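Local atomic coordinates of tyrosine specific protein phosphatase (Trypanosoma cruzi, PDB entry 4AZ1), a protein that probably removes phosphate groups from phosphotyrosine side chains of proteins, acting as a protein tyrosine phosphatase. Residues C6-K11 and L251-V256; Y240-H245 and L282-R287; A16-V21 and Q276-Y281; I82-P87 and R264-G269. One frame throughout, in Å; residues are numbered along the deposited sequence.

Contact 1: C6-K11 and L251-V256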
# COMPACT_ATOMS: atom_id res chain seq x y z
N CYS A 6 18.59 11.99 -40.99
CA CYS A 6 18.72 13.42 -41.23
C CYS A 6 18.53 14.11 -39.89
O CYS A 6 17.43 14.06 -39.31
CB CYS A 6 17.67 13.89 -42.25
SG CYS A 6 17.75 15.67 -42.68
N PHE A 7 19.58 14.72 -39.38
CA PHE A 7 19.49 15.42 -38.10
C PHE A 7 20.19 16.78 -38.12
O PHE A 7 21.22 16.96 -37.47
CB PHE A 7 20.06 14.55 -36.99
CG PHE A 7 19.64 14.97 -35.62
CD1 PHE A 7 18.29 15.02 -35.29
CD2 PHE A 7 20.58 15.30 -34.66
CE1 PHE A 7 17.89 15.41 -34.01
CE2 PHE A 7 20.19 15.68 -33.38
CZ PHE A 7 18.84 15.74 -33.06
N PRO A 8 19.61 17.75 -38.85
CA PRO A 8 20.26 19.05 -39.04
C PRO A 8 20.42 19.90 -37.77
O PRO A 8 21.09 20.93 -37.84
CB PRO A 8 19.36 19.76 -40.07
CG PRO A 8 18.06 19.03 -40.02
CD PRO A 8 18.36 17.62 -39.62
N PHE A 9 19.85 19.47 -36.65
CA PHE A 9 20.01 20.16 -35.36
C PHE A 9 21.48 20.40 -35.00
O PHE A 9 21.83 21.39 -34.35
CB PHE A 9 19.33 19.33 -34.27
CG PHE A 9 19.31 19.99 -32.92
CD1 PHE A 9 18.30 20.88 -32.58
CD2 PHE A 9 20.27 19.68 -31.96
CE1 PHE A 9 18.26 21.48 -31.32
CE2 PHE A 9 20.24 20.27 -30.70
CZ PHE A 9 19.23 21.18 -30.38
N THR A 10 22.35 19.49 -35.43
CA THR A 10 23.77 19.59 -35.11
C THR A 10 24.48 20.62 -35.98
O THR A 10 25.65 20.93 -35.75
CB THR A 10 24.50 18.24 -35.26
OG1 THR A 10 24.27 17.71 -36.57
CG2 THR A 10 24.01 17.24 -34.21
N LYS A 11 23.77 21.15 -36.97
CA LYS A 11 24.36 22.17 -37.84
C LYS A 11 24.15 23.59 -37.30
O LYS A 11 24.84 24.52 -37.71
CB LYS A 11 23.78 22.07 -39.26
CG LYS A 11 24.28 20.86 -40.05
CD LYS A 11 23.99 21.05 -41.53
CE LYS A 11 24.27 19.77 -42.32
NZ LYS A 11 25.59 19.15 -41.98
N LEU A 251 15.58 8.57 -38.18
CA LEU A 251 15.69 9.89 -37.55
C LEU A 251 15.46 10.98 -38.59
O LEU A 251 16.04 10.97 -39.67
CB LEU A 251 17.08 10.06 -36.94
CG LEU A 251 17.34 11.26 -36.02
CD1 LEU A 251 16.37 11.25 -34.83
CD2 LEU A 251 18.78 11.24 -35.53
N THR A 252 14.58 11.93 -38.27
CA THR A 252 14.38 13.08 -39.15
C THR A 252 14.53 14.35 -38.33
O THR A 252 14.69 14.29 -37.11
CB THR A 252 13.00 13.09 -39.82
OG1 THR A 252 12.00 13.38 -38.83
CG2 THR A 252 12.70 11.74 -40.52
N ASP A 253 14.43 15.50 -38.99
CA ASP A 253 14.57 16.79 -38.32
C ASP A 253 13.43 17.02 -37.31
O ASP A 253 13.55 17.86 -36.42
CB ASP A 253 14.63 17.90 -39.38
CG ASP A 253 14.86 19.28 -38.78
OD1 ASP A 253 15.62 19.42 -37.79
OD2 ASP A 253 14.27 20.24 -39.32
N THR A 254 12.35 16.26 -37.43
CA THR A 254 11.17 16.45 -36.59
C THR A 254 10.92 15.31 -35.61
O THR A 254 9.94 15.34 -34.85
CB THR A 254 9.90 16.64 -37.45
OG1 THR A 254 9.66 15.45 -38.22
CG2 THR A 254 10.04 17.83 -38.39
N THR A 255 11.80 14.31 -35.62
CA THR A 255 11.63 13.13 -34.76
C THR A 255 11.35 13.43 -33.28
O THR A 255 10.44 12.84 -32.69
CB THR A 255 12.85 12.18 -34.83
OG1 THR A 255 13.03 11.73 -36.17
CG2 THR A 255 12.66 10.97 -33.92
N VAL A 256 12.11 14.35 -32.68
CA VAL A 256 11.92 14.60 -31.24
C VAL A 256 10.57 15.23 -30.95
O VAL A 256 9.84 14.78 -30.05
CB VAL A 256 13.02 15.48 -30.62
CG1 VAL A 256 12.83 15.56 -29.10
CG2 VAL A 256 14.39 14.91 -30.91
O HOH W 1 17.40 17.81 -36.37
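Cys6 and Leu251 join the two segments through one backbone hydrogen bond. Cys6 N donates to Leu251 O at 3.0 Å with an N-H...O angle of 176°. The nitrogen stands above the carbonyl plane. The touching parts, 6-9 and 251-253, run about 50° apart. Thr252 to Thr255 form a type I turn leading into helix 255-266. Thr255 OG1 braces it by accepting from Thr252 N at 2.6 Å.

Phe7 and Leu251 make the apolar part. Leu251 CD2 meets the ring at Phe7 CD1, 3.8 Å away. Thr252 O lies near the same ring's plane, at its edge. Pro8 lies against Asp253, with Pro8 CG 3.3 Å from Asp253 OD1. Asp253 CG is anti to the backbone N (chi1 -176°), which places the carboxylate beside the proline. Asp253 OD1 also accepts from a water at 2.8 Å. That water accepts in turn from Phe9 N. The stronger partner of Asp253 is Arg20, in a salt bridge.

Phe7 and Phe9 reach on to helix 274-288, where Phe9 stacks on Tyr281. The arrangement is that of an N-terminal segment wrapped on the helical side of a tyrosine phosphatase domain.

Contact 2: Y240-H245 and L282-R287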
# COMPACT_ATOMS: atom_id res chain seq x y z
N TYR A 240 14.42 6.87 -25.64
CA TYR A 240 14.36 5.51 -26.17
C TYR A 240 13.80 5.53 -27.59
O TYR A 240 14.38 4.94 -28.51
CB TYR A 240 13.47 4.60 -25.31
CG TYR A 240 13.15 3.28 -26.00
CD1 TYR A 240 14.05 2.22 -25.97
CD2 TYR A 240 11.94 3.10 -26.69
CE1 TYR A 240 13.77 1.01 -26.63
CE2 TYR A 240 11.65 1.89 -27.34
CZ TYR A 240 12.57 0.85 -27.30
OH TYR A 240 12.29 -0.34 -27.93
N ALA A 241 12.66 6.19 -27.76
CA ALA A 241 12.02 6.27 -29.07
C ALA A 241 12.93 6.94 -30.08
O ALA A 241 13.21 6.39 -31.14
CB ALA A 241 10.70 7.01 -28.98
N ALA A 242 13.41 8.13 -29.73
CA ALA A 242 14.27 8.86 -30.64
C ALA A 242 15.50 8.05 -31.04
O ALA A 242 15.90 8.06 -32.21
CB ALA A 242 14.68 10.22 -30.04
N LEU A 243 16.10 7.34 -30.08
CA LEU A 243 17.30 6.56 -30.38
C LEU A 243 17.00 5.33 -31.23
O LEU A 243 17.85 4.89 -32.01
CB LEU A 243 18.06 6.16 -29.11
CG LEU A 243 18.84 7.32 -28.47
CD1 LEU A 243 19.16 7.04 -27.01
CD2 LEU A 243 20.12 7.57 -29.25
N THR A 244 15.80 4.77 -31.09
CA THR A 244 15.38 3.65 -31.93
C THR A 244 15.26 4.12 -33.38
O THR A 244 15.68 3.42 -34.30
CB THR A 244 14.05 3.04 -31.45
OG1 THR A 244 14.18 2.58 -30.10
CG2 THR A 244 13.66 1.87 -32.35
N HIS A 245 14.71 5.31 -33.58
CA HIS A 245 14.66 5.87 -34.94
C HIS A 245 16.06 6.04 -35.52
O HIS A 245 16.29 5.75 -36.70
CB HIS A 245 13.89 7.20 -34.95
CG HIS A 245 12.41 7.02 -34.86
ND1 HIS A 245 11.65 6.62 -35.93
CD2 HIS A 245 11.56 7.15 -33.82
CE1 HIS A 245 10.39 6.52 -35.56
NE2 HIS A 245 10.31 6.84 -34.28
N LEU A 282 19.94 16.12 -26.29
CA LEU A 282 21.29 15.88 -25.76
C LEU A 282 21.69 14.41 -25.87
O LEU A 282 22.84 14.09 -26.17
CB LEU A 282 21.38 16.31 -24.29
CG LEU A 282 21.15 17.81 -24.08
CD1 LEU A 282 21.24 18.18 -22.59
CD2 LEU A 282 22.12 18.60 -24.92
N THR A 283 20.75 13.50 -25.60
CA THR A 283 21.08 12.08 -25.72
C THR A 283 21.35 11.72 -27.18
O THR A 283 22.21 10.89 -27.47
CB THR A 283 19.99 11.14 -25.13
OG1 THR A 283 18.86 11.07 -26.01
CG2 THR A 283 19.53 11.64 -23.79
N LEU A 284 20.63 12.36 -28.11
CA LEU A 284 20.84 12.07 -29.53
C LEU A 284 22.23 12.55 -29.92
O LEU A 284 22.99 11.82 -30.56
CB LEU A 284 19.78 12.75 -30.41
CG LEU A 284 18.40 12.08 -30.43
CD1 LEU A 284 17.41 12.95 -31.17
CD2 LEU A 284 18.45 10.68 -31.07
N MET A 285 22.57 13.76 -29.49
CA MET A 285 23.88 14.32 -29.76
C MET A 285 25.00 13.45 -29.21
O MET A 285 25.95 13.13 -29.93
CB MET A 285 23.97 15.75 -29.23
CG MET A 285 23.01 16.71 -29.94
SD MET A 285 22.97 18.35 -29.17
CE MET A 285 24.55 19.02 -29.74
N CYS A 286 24.90 13.04 -27.94
CA CYS A 286 25.91 12.16 -27.36
C CYS A 286 26.07 10.86 -28.14
O CYS A 286 27.20 10.44 -28.43
CB CYS A 286 25.60 11.85 -25.89
SG CYS A 286 25.77 13.28 -24.81
N ARG A 287 24.96 10.22 -28.50
CA ARG A 287 25.03 8.99 -29.29
C ARG A 287 25.77 9.25 -30.60
O ARG A 287 26.53 8.40 -31.07
CB ARG A 287 23.63 8.43 -29.58
CG ARG A 287 23.61 7.18 -30.45
CD ARG A 287 24.27 5.97 -29.76
NE ARG A 287 23.49 5.48 -28.62
CZ ARG A 287 22.43 4.67 -28.74
NH1 ARG A 287 22.03 4.28 -29.94
NH2 ARG A 287 21.78 4.27 -27.66
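In the helix that sets Leu243 against Arg287, the carbonyl oxygen of Tyr240 is gripped twice. Thr244 OG1 donates to Tyr240 O at 2.9 Å. Thr244 N makes the usual helical bond to the same oxygen. The two donors come from opposite faces of the carbonyl plane. The hydroxyl also lies over the centre of the Tyr240 ring, on the side of the helix turned from the contact.

Across the interface the contact is apolar. The short helical segments pass at 9.9 Å, with their directions 36° apart. Leu243 is the main residue of its helix here. Its CG is anti to the carbonyl carbon (chi1 -75°), beside the backbone N, and the branch carries CD1 and CD2 against the other helix. Leu243 CD2 touches Arg287 CB at 3.6 Å. The arginine bends back at chi2 and chi3, and the same methyl therefore sits 3.7 Å above the centre of the guanidinium plane. Leu243 CD2 also meets Leu284 CD2 at 4.0 Å. Leu284 CD2 reaches Ala242 as well, at 3.9 Å from its CB. Thr283 flanks Leu243 CD1 and gives its hydroxyl to Ile280 O.

Outside the two segments, Arg287 makes salt bridges from NE to Glu207 and from NH1 to Glu247. These are consistent with a guanidinium held in place over the leucine. Leu210 of helix 203-215 packs on Leu243.

Helix 232-247 starts at the end of the phosphate-binding signature loop. The contact is thus part of the helical packing behind that loop in the tyrosine phosphatase fold.

Contact 3: A16-V21 and Q276-Y281; sequences AQYERV and QYFVIY
Val21 lies over the ring of Phe278 and makes a CH-pi contact. Its CG2 is 3.7 Å from the centroid of the Phe278 ring, almost on the ring normal. The other methyl, CG1, is anti to the backbone N (chi1 -179°) and points at the second helix. It meets Phe278 CD2 at 3.6 Å and approaches the edge of the Tyr277 ring near its plane. Val21 CG2 also lies 4.1 Å from Tyr281 CD2, so one valine is set among three rings. Tyr18 comes to the edge of Phe278, with Tyr18 CD2 3.6 Å from Phe278 CE2. The planes of these two rings are oblique.

The polar tie is Arg20 NH2 to Tyr281 OH, 3.1 Å long and bent to 146° at the hydrogen. The extended arginine brings its guanidinium edge to the hydroxyl. The guanidinium and ring planes are nearly perpendicular.

The segment axes approach to 10.7 Å at an angle of 128°. Further out, Glu24 binds Arg20 NE and the hydroxyls of Tyr277 and Tyr281. Asp253 makes a salt bridge to Arg20 NH1. Leu295 and Leu299 of helix 293-299 pack on Phe278.

The buried arginine thus has two carboxylates to balance it. It probably stays charged, and with Glu24 it would probably polarise the Tyr281 hydroxyl. An apolar layer round Val21 lies beside this charged network.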
# COMPACT_ATOMS: atom_id res chain seq x y z
N ALA A 16 21.22 29.06 -31.54
CA ALA A 16 20.09 28.63 -32.34
C ALA A 16 19.52 27.30 -31.83
O ALA A 16 18.30 27.09 -31.84
CB ALA A 16 20.47 28.52 -33.82
N GLN A 17 20.40 26.40 -31.41
CA GLN A 17 19.96 25.13 -30.83
C GLN A 17 19.12 25.38 -29.58
O GLN A 17 18.04 24.82 -29.43
CB GLN A 17 21.15 24.24 -30.48
CG GLN A 17 21.88 23.64 -31.68
CD GLN A 17 23.13 22.90 -31.26
OE1 GLN A 17 23.67 23.12 -30.16
NE2 GLN A 17 23.60 22.00 -32.11
N TYR A 18 19.62 26.23 -28.69
CA TYR A 18 18.91 26.52 -27.45
C TYR A 18 17.55 27.16 -27.74
O TYR A 18 16.55 26.80 -27.12
CB TYR A 18 19.76 27.43 -26.56
CG TYR A 18 19.14 27.73 -25.21
CD1 TYR A 18 18.24 28.77 -25.06
CD2 TYR A 18 19.48 26.98 -24.09
CE1 TYR A 18 17.67 29.05 -23.84
CE2 TYR A 18 18.91 27.26 -22.86
CZ TYR A 18 18.01 28.30 -22.74
OH TYR A 18 17.43 28.59 -21.52
N GLU A 19 17.52 28.09 -28.69
CA GLU A 19 16.30 28.80 -29.06
C GLU A 19 15.27 27.91 -29.77
O GLU A 19 14.07 28.08 -29.59
CB GLU A 19 16.66 29.99 -29.96
CG GLU A 19 17.32 31.13 -29.21
CD GLU A 19 17.62 32.33 -30.10
OE1 GLU A 19 17.19 32.33 -31.28
OE2 GLU A 19 18.28 33.28 -29.61
N ARG A 20 15.74 26.99 -30.60
CA ARG A 20 14.86 26.04 -31.26
C ARG A 20 14.20 25.11 -30.23
O ARG A 20 12.99 24.85 -30.31
CB ARG A 20 15.60 25.22 -32.31
CG ARG A 20 14.80 24.02 -32.78
CD ARG A 20 15.43 23.28 -33.94
NE ARG A 20 14.91 21.92 -34.00
CZ ARG A 20 15.16 21.05 -34.97
NH1 ARG A 20 15.92 21.39 -35.99
NH2 ARG A 20 14.64 19.83 -34.91
N VAL A 21 14.98 24.61 -29.27
CA VAL A 21 14.40 23.75 -28.23
C VAL A 21 13.33 24.51 -27.45
O VAL A 21 12.21 24.02 -27.30
CB VAL A 21 15.46 23.18 -27.25
CG1 VAL A 21 14.78 22.27 -26.20
CG2 VAL A 21 16.49 22.37 -28.01
N GLN A 276 13.76 19.02 -19.65
CA GLN A 276 13.56 17.58 -19.86
C GLN A 276 13.41 17.27 -21.35
O GLN A 276 13.85 16.23 -21.81
CB GLN A 276 12.35 17.06 -19.06
CG GLN A 276 12.61 16.99 -17.53
CD GLN A 276 11.32 16.97 -16.73
OE1 GLN A 276 10.23 17.04 -17.31
NE2 GLN A 276 11.43 16.91 -15.40
N TYR A 277 12.80 18.18 -22.10
CA TYR A 277 12.66 18.04 -23.54
C TYR A 277 14.04 18.21 -24.19
O TYR A 277 14.43 17.47 -25.12
CB TYR A 277 11.66 19.09 -24.07
CG TYR A 277 11.41 19.06 -25.56
CD1 TYR A 277 10.68 18.01 -26.15
CD2 TYR A 277 11.87 20.08 -26.39
CE1 TYR A 277 10.44 17.98 -27.53
CE2 TYR A 277 11.63 20.06 -27.77
CZ TYR A 277 10.91 19.01 -28.32
OH TYR A 277 10.67 18.99 -29.69
N PHE A 278 14.78 19.18 -23.68
CA PHE A 278 16.16 19.39 -24.11
C PHE A 278 17.00 18.11 -23.97
O PHE A 278 17.77 17.77 -24.88
CB PHE A 278 16.77 20.52 -23.30
CG PHE A 278 17.66 21.40 -24.11
CD1 PHE A 278 18.59 20.86 -24.99
CD2 PHE A 278 17.55 22.79 -24.01
CE1 PHE A 278 19.41 21.68 -25.76
CE2 PHE A 278 18.37 23.62 -24.77
CZ PHE A 278 19.30 23.07 -25.65
N VAL A 279 16.85 17.39 -22.85
CA VAL A 279 17.65 16.18 -22.63
C VAL A 279 17.50 15.15 -23.78
O VAL A 279 18.47 14.47 -24.12
CB VAL A 279 17.37 15.53 -21.23
CG1 VAL A 279 18.16 14.22 -21.06
CG2 VAL A 279 17.78 16.49 -20.11
N ILE A 280 16.33 15.07 -24.40
CA ILE A 280 16.19 14.13 -25.51
C ILE A 280 17.14 14.51 -26.66
O ILE A 280 17.82 13.64 -27.20
CB ILE A 280 14.74 13.98 -26.03
CG1 ILE A 280 13.80 13.63 -24.88
CG2 ILE A 280 14.66 12.91 -27.14
CD1 ILE A 280 12.32 13.82 -25.23
N TYR A 281 17.22 15.79 -27.01
CA TYR A 281 18.21 16.21 -28.01
C TYR A 281 19.65 15.91 -27.58
O TYR A 281 20.48 15.51 -28.40
CB TYR A 281 18.08 17.71 -28.33
CG TYR A 281 16.99 18.06 -29.31
CD1 TYR A 281 17.20 17.98 -30.68
CD2 TYR A 281 15.73 18.48 -28.87
CE1 TYR A 281 16.20 18.30 -31.59
CE2 TYR A 281 14.73 18.80 -29.77
CZ TYR A 281 14.97 18.71 -31.13
OH TYR A 281 13.97 19.04 -32.04

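Contact 4: I82-P87 and R264-G269; sequences IDLDLP and RRQRFG
Gln266 grips the backbone of Asp83 at both ends of the residue. Asp83 N donates to Gln266 OE1 at 2.7 Å, with an N-H...O angle of 170°. Gln266 NE2 returns a bond to Asp83 O at 3.0 Å. This second bond is more bent, at 136°, and its donor stands above the carbonyl plane. One side-chain amide thus binds both the N-H and the C=O of Asp83. Gln266 is extended beyond CG, which carries the amide across to the loop. NE2 also donates to Ala262 O, within its own helix, and this fixes the amide further.

Packing lies around the amide. Ile82 CD1 rests 4.0 Å from Gln266 CB and equally close to Arg267 CB. Leu84 CD2 borders Gln266 NE2 at 4.1 Å. Ile82 and Leu84 both touch Met263 as well.

Beyond its CB, Arg267 turns elsewhere. Its guanidinium binds Asn78, Asn80 and the carbonyls of Ala228 and Gly229. Both of these last residues lie in the phosphate-binding signature loop, or P-loop, of tyrosine phosphatases. The contact thus ties the end of strand 79-82 and the loop after it to the C-terminal end of helix 255-266, beside an arginine that bonds two carbonyls of the P-loop.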
# COMPACT_ATOMS: atom_id res chain seq x y z
N ILE A 82 2.12 3.48 -23.08
CA ILE A 82 2.70 4.26 -24.16
C ILE A 82 3.15 3.36 -25.30
O ILE A 82 4.01 2.50 -25.10
CB ILE A 82 3.88 5.12 -23.70
CG1 ILE A 82 3.51 5.88 -22.41
CG2 ILE A 82 4.29 6.08 -24.82
CD1 ILE A 82 2.47 6.97 -22.61
N ASP A 83 2.57 3.55 -26.48
CA ASP A 83 2.91 2.74 -27.64
C ASP A 83 3.34 3.66 -28.78
O ASP A 83 2.56 4.50 -29.24
CB ASP A 83 1.69 1.90 -28.06
CG ASP A 83 1.96 1.01 -29.28
OD1 ASP A 83 3.06 0.41 -29.40
OD2 ASP A 83 1.05 0.89 -30.12
N LEU A 84 4.59 3.52 -29.23
CA LEU A 84 5.10 4.34 -30.33
C LEU A 84 5.51 3.50 -31.55
O LEU A 84 6.35 3.95 -32.34
CB LEU A 84 6.29 5.18 -29.86
CG LEU A 84 6.01 6.14 -28.70
CD1 LEU A 84 7.26 6.39 -27.86
CD2 LEU A 84 5.45 7.45 -29.22
N ASP A 85 4.93 2.31 -31.70
CA ASP A 85 5.24 1.43 -32.83
C ASP A 85 6.71 1.02 -32.78
O ASP A 85 7.41 1.00 -33.80
CB ASP A 85 4.95 2.11 -34.18
CG ASP A 85 3.47 2.40 -34.39
OD1 ASP A 85 2.64 1.54 -34.02
OD2 ASP A 85 3.15 3.49 -34.93
N LEU A 86 7.18 0.71 -31.58
CA LEU A 86 8.57 0.32 -31.37
C LEU A 86 8.57 -1.05 -30.71
O LEU A 86 7.50 -1.57 -30.38
CB LEU A 86 9.27 1.36 -30.51
CG LEU A 86 9.32 2.75 -31.14
CD1 LEU A 86 9.98 3.70 -30.17
CD2 LEU A 86 10.05 2.74 -32.46
N PRO A 87 9.76 -1.68 -30.57
CA PRO A 87 9.77 -3.03 -30.01
C PRO A 87 9.24 -3.07 -28.58
O PRO A 87 8.64 -4.07 -28.19
CB PRO A 87 11.25 -3.40 -30.03
CG PRO A 87 11.75 -2.72 -31.27
CD PRO A 87 11.05 -1.36 -31.23
N ARG A 264 2.39 12.59 -25.75
CA ARG A 264 1.41 13.48 -25.14
C ARG A 264 -0.04 13.11 -25.44
O ARG A 264 -0.93 13.35 -24.61
CB ARG A 264 1.69 14.94 -25.55
CG ARG A 264 2.61 15.62 -24.57
CD ARG A 264 3.13 16.98 -25.01
NE ARG A 264 3.97 17.52 -23.93
CZ ARG A 264 3.60 18.50 -23.11
NH1 ARG A 264 2.42 19.09 -23.27
NH2 ARG A 264 4.42 18.90 -22.14
N ARG A 265 -0.29 12.53 -26.60
CA ARG A 265 -1.65 12.09 -26.94
C ARG A 265 -2.05 10.89 -26.10
O ARG A 265 -3.24 10.58 -25.97
CB ARG A 265 -1.76 11.72 -28.43
CG ARG A 265 -1.75 12.89 -29.40
CD ARG A 265 -2.03 12.42 -30.84
NE ARG A 265 -0.88 11.76 -31.47
CZ ARG A 265 0.06 12.40 -32.17
NH1 ARG A 265 0.01 13.72 -32.33
NH2 ARG A 265 1.06 11.71 -32.71
N GLN A 266 -1.06 10.20 -25.55
CA GLN A 266 -1.34 8.96 -24.83
C GLN A 266 -1.29 9.14 -23.32
O GLN A 266 -1.86 8.36 -22.56
CB GLN A 266 -0.37 7.86 -25.28
CG GLN A 266 -0.49 7.46 -26.75
CD GLN A 266 0.60 6.48 -27.15
OE1 GLN A 266 0.55 5.30 -26.82
NE2 GLN A 266 1.61 6.99 -27.86
N ARG A 267 -0.59 10.18 -22.88
CA ARG A 267 -0.58 10.57 -21.46
C ARG A 267 -0.36 12.08 -21.39
O ARG A 267 0.74 12.57 -21.66
CB ARG A 267 0.53 9.84 -20.68
CG ARG A 267 0.58 10.20 -19.18
CD ARG A 267 1.43 9.18 -18.42
NE ARG A 267 1.72 9.58 -17.03
CZ ARG A 267 0.95 9.31 -15.98
NH1 ARG A 267 -0.20 8.65 -16.14
NH2 ARG A 267 1.32 9.71 -14.76
N PHE A 268 -1.41 12.81 -21.03
CA PHE A 268 -1.38 14.26 -21.04
C PHE A 268 -0.18 14.84 -20.30
O PHE A 268 0.08 14.47 -19.15
CB PHE A 268 -2.66 14.82 -20.42
CG PHE A 268 -2.78 16.30 -20.53
CD1 PHE A 268 -3.32 16.87 -21.67
CD2 PHE A 268 -2.34 17.13 -19.49
CE1 PHE A 268 -3.42 18.25 -21.80
CE2 PHE A 268 -2.44 18.51 -19.61
CZ PHE A 268 -2.97 19.07 -20.77
N GLY A 269 0.56 15.72 -20.97
CA GLY A 269 1.61 16.47 -20.29
C GLY A 269 2.98 15.82 -20.31
O GLY A 269 3.91 16.36 -19.69

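Overall arrangement
Contacts 1, 2 and 3 form one cluster on the helical side of the domain. Their centres are 10 to 13 Å apart and each touches the other two. Contacts 2 and 3 share helix 274-288. Contact 1 joins them from the N-terminal loop. The centre of contact 4 lies about 17 to 20 Å from theirs, near the edge of the mixed sheet. It shares helix 255-266 with contact 1 and touches contact 2 through Leu84, Leu86 and Pro87. Along the chain, contact 4 is nested inside contact 3, and the other pairs cross. Segments 6-11 and 16-21 thus close against 251-256 and helix 274-288, and the consecutive C-terminal helices connect the N-terminal segment with the sheet.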